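Local coordinates for MexT protein (Pseudomonas aeruginosa, PDB 6L33), which probably acts as a LysR-family DNA-binding transcriptional activator of the MexEF-OprN efflux pump, represented here by its regulatory domain, at residues D97-R102 against E119-F124. Numbering follows the deposited sequence.
Sequences DDYCAR and EELEKF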
loop_
_atom_site.group_PDB
_atom_site.type_symbol
_atom_site.label_atom_id
_atom_site.label_comp_id
_atom_site.label_asym_id
_atom_site.label_seq_id
_atom_site.Cartn_x
_atom_site.Cartn_y
_atom_site.Cartn_z
ATOM N N ASP B 97 -6.030 12.972 28.540
ATOM C CA ASP B 97 -7.312 13.616 28.263
ATOM C C ASP B 97 -7.356 14.165 26.842
ATOM O O ASP B 97 -8.342 13.972 26.122
ATOM C CB ASP B 97 -7.574 14.736 29.273
ATOM C CG ASP B 97 -8.098 14.222 30.597
ATOM O OD1 ASP B 97 -8.665 13.110 30.627
ATOM O OD2 ASP B 97 -7.947 14.938 31.610
ATOM N N ASP B 98 -6.299 14.874 26.427
ATOM C CA ASP B 98 -6.221 15.350 25.048
ATOM C C ASP B 98 -6.341 14.195 24.065
ATOM O O ASP B 98 -7.056 14.290 23.060
ATOM C CB ASP B 98 -4.901 16.086 24.802
ATOM C CG ASP B 98 -4.716 17.294 25.696
ATOM O OD1 ASP B 98 -5.720 17.831 26.207
ATOM O OD2 ASP B 98 -3.552 17.715 25.874
ATOM N N TYR B 99 -5.638 13.096 24.342
ATOM C CA TYR B 99 -5.624 11.956 23.433
ATOM C C TYR B 99 -7.023 11.385 23.249
ATOM O O TYR B 99 -7.466 11.140 22.120
ATOM C CB TYR B 99 -4.668 10.893 23.975
ATOM C CG TYR B 99 -4.459 9.710 23.066
ATOM C CD1 TYR B 99 -3.454 9.718 22.108
ATOM C CD2 TYR B 99 -5.259 8.580 23.171
ATOM C CE1 TYR B 99 -3.256 8.634 21.278
ATOM C CE2 TYR B 99 -5.069 7.494 22.342
ATOM C CZ TYR B 99 -4.066 7.525 21.397
ATOM O OH TYR B 99 -3.872 6.440 20.575
ATOM N N CYS B 100 -7.740 11.181 24.355
ATOM C CA CYS B 100 -9.062 10.572 24.299
ATOM C C CYS B 100 -10.104 11.491 23.674
ATOM O O CYS B 100 -11.147 11.005 23.224
ATOM C CB CYS B 100 -9.499 10.175 25.709
ATOM S SG CYS B 100 -8.750 8.634 26.285
ATOM N N ALA B 101 -9.852 12.801 23.641
ATOM C CA ALA B 101 -10.820 13.751 23.109
ATOM C C ALA B 101 -10.635 14.033 21.625
ATOM O O ALA B 101 -11.583 14.482 20.970
ATOM C CB ALA B 101 -10.745 15.072 23.882
ATOM N N ARG B 102 -9.464 13.789 21.084
ATOM C CA ARG B 102 -9.249 14.109 19.683
ATOM C C ARG B 102 -9.642 12.931 18.800
ATOM O O ARG B 102 -9.778 11.803 19.279
ATOM C CB ARG B 102 -7.790 14.505 19.468
ATOM C CG ARG B 102 -7.524 15.919 19.967
ATOM C CD ARG B 102 -6.067 16.312 19.908
ATOM N NE ARG B 102 -5.562 16.340 18.542
ATOM C CZ ARG B 102 -4.506 17.049 18.157
ATOM N NH1 ARG B 102 -4.110 17.012 16.893
ATOM N NH2 ARG B 102 -3.853 17.799 19.035
ATOM N N GLU B 119 -8.514 -1.454 23.036
ATOM C CA GLU B 119 -8.556 -2.536 24.012
ATOM C C GLU B 119 -7.902 -2.114 25.322
ATOM O O GLU B 119 -8.424 -2.399 26.406
ATOM C CB GLU B 119 -7.872 -3.775 23.429
ATOM C CG GLU B 119 -7.865 -4.999 24.328
ATOM C CD GLU B 119 -7.183 -6.190 23.673
ATOM O OE1 GLU B 119 -7.428 -6.430 22.472
ATOM O OE2 GLU B 119 -6.397 -6.881 24.356
ATOM N N GLU B 120 -6.772 -1.407 25.240
ATOM C CA GLU B 120 -6.077 -0.978 26.450
ATOM C C GLU B 120 -6.834 0.133 27.170
ATOM O O GLU B 120 -6.932 0.123 28.403
ATOM C CB GLU B 120 -4.658 -0.528 26.102
ATOM C CG GLU B 120 -3.813 -0.129 27.305
ATOM C CD GLU B 120 -3.509 -1.290 28.242
ATOM O OE1 GLU B 120 -3.047 -1.030 29.374
ATOM O OE2 GLU B 120 -3.720 -2.459 27.851
ATOM N N LEU B 121 -7.373 1.100 26.421
ATOM C CA LEU B 121 -8.126 2.186 27.044
ATOM C C LEU B 121 -9.375 1.664 27.742
ATOM O O LEU B 121 -9.764 2.177 28.798
ATOM C CB LEU B 121 -8.504 3.236 25.999
ATOM C CG LEU B 121 -7.378 4.122 25.464
ATOM C CD1 LEU B 121 -7.912 5.088 24.412
ATOM C CD2 LEU B 121 -6.698 4.875 26.600
ATOM N N GLU B 122 -10.016 0.643 27.165
ATOM C CA GLU B 122 -11.220 0.079 27.768
ATOM C C GLU B 122 -10.941 -0.500 29.149
ATOM O O GLU B 122 -11.808 -0.450 30.029
ATOM C CB GLU B 122 -11.807 -0.999 26.855
ATOM C CG GLU B 122 -13.176 -1.510 27.284
ATOM C CD GLU B 122 -13.096 -2.649 28.288
ATOM O OE1 GLU B 122 -12.024 -3.284 28.388
ATOM O OE2 GLU B 122 -14.104 -2.906 28.978
ATOM N N LYS B 123 -9.744 -1.056 29.354
ATOM C CA LYS B 123 -9.400 -1.614 30.658
ATOM C C LYS B 123 -9.528 -0.578 31.764
ATOM O O LYS B 123 -9.863 -0.923 32.902
ATOM C CB LYS B 123 -7.982 -2.180 30.623
ATOM C CG LYS B 123 -7.829 -3.364 29.694
ATOM C CD LYS B 123 -6.380 -3.777 29.549
ATOM C CE LYS B 123 -6.256 -4.920 28.563
ATOM N NZ LYS B 123 -7.260 -5.981 28.858
ATOM N N PHE B 124 -9.286 0.690 31.447
ATOM C CA PHE B 124 -9.338 1.765 32.424
ATOM C C PHE B 124 -10.598 2.608 32.301
ATOM O O PHE B 124 -10.657 3.704 32.866
ATOM C CB PHE B 124 -8.097 2.643 32.289
ATOM C CG PHE B 124 -6.814 1.920 32.591
ATOM C CD1 PHE B 124 -6.330 1.857 33.886
ATOM C CD2 PHE B 124 -6.099 1.295 31.584
ATOM C CE1 PHE B 124 -5.155 1.190 34.172
ATOM C CE2 PHE B 124 -4.922 0.624 31.864
ATOM C CZ PHE B 124 -4.449 0.574 33.160
#
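Cys-100 and Leu-121, on the short helices 96-101 and 116-123, are the residues whose backbones come nearest across 97-102 and 119-124, with the CA of Cys-100 8.9 Å from the CA of Leu-121, so the gap is bridged by side chains alone. The pair is a compact example of how a single branched residue can join two helices without any hydrogen bond between the facing segments. Leu-121 points toward the other helix and does the touching with one methyl, CD1. That methyl reaches SG of Cys-100 at 4.1 Å and CE2 of Tyr-99 at 4.3 Å, two successive residues of the facing turn. Against the tyrosine it comes in at the ring edge, close to the ring plane, and not over a face. CG of Leu-121 sits beside the backbone nitrogen, anti to the carbonyl carbon (chi1 -72°), and from there CD1 extends across the gap; CG of Tyr-99 lies opposite its own nitrogen (chi1 -175°), with the ring edge turned to meet that methyl.

The summed buried surface is a modest 97 Å², and both close contacts are apolar. The tyrosine is held largely by other parts of the domain. Its hydroxyl OH hydrogen-bonds OG1 of Thr-152 on strand 150-154, and its ring makes edge-to-face contacts with His-104 and Phe-174. From the same helix, Asp-97 forms a salt bridge with Arg-126, in the loop that follows helix 116-123, a polar link beside the apolar one.

Helix 96-101 leads into strand 103-107, and helix 116-123 lies in the beta-alpha-beta crossover from that strand to its parallel neighbour 129-134. The contact thus packs two connecting helices of one α/β lobe in the two-lobed, periplasmic-binding-protein-like fold of LysR-type regulatory domains.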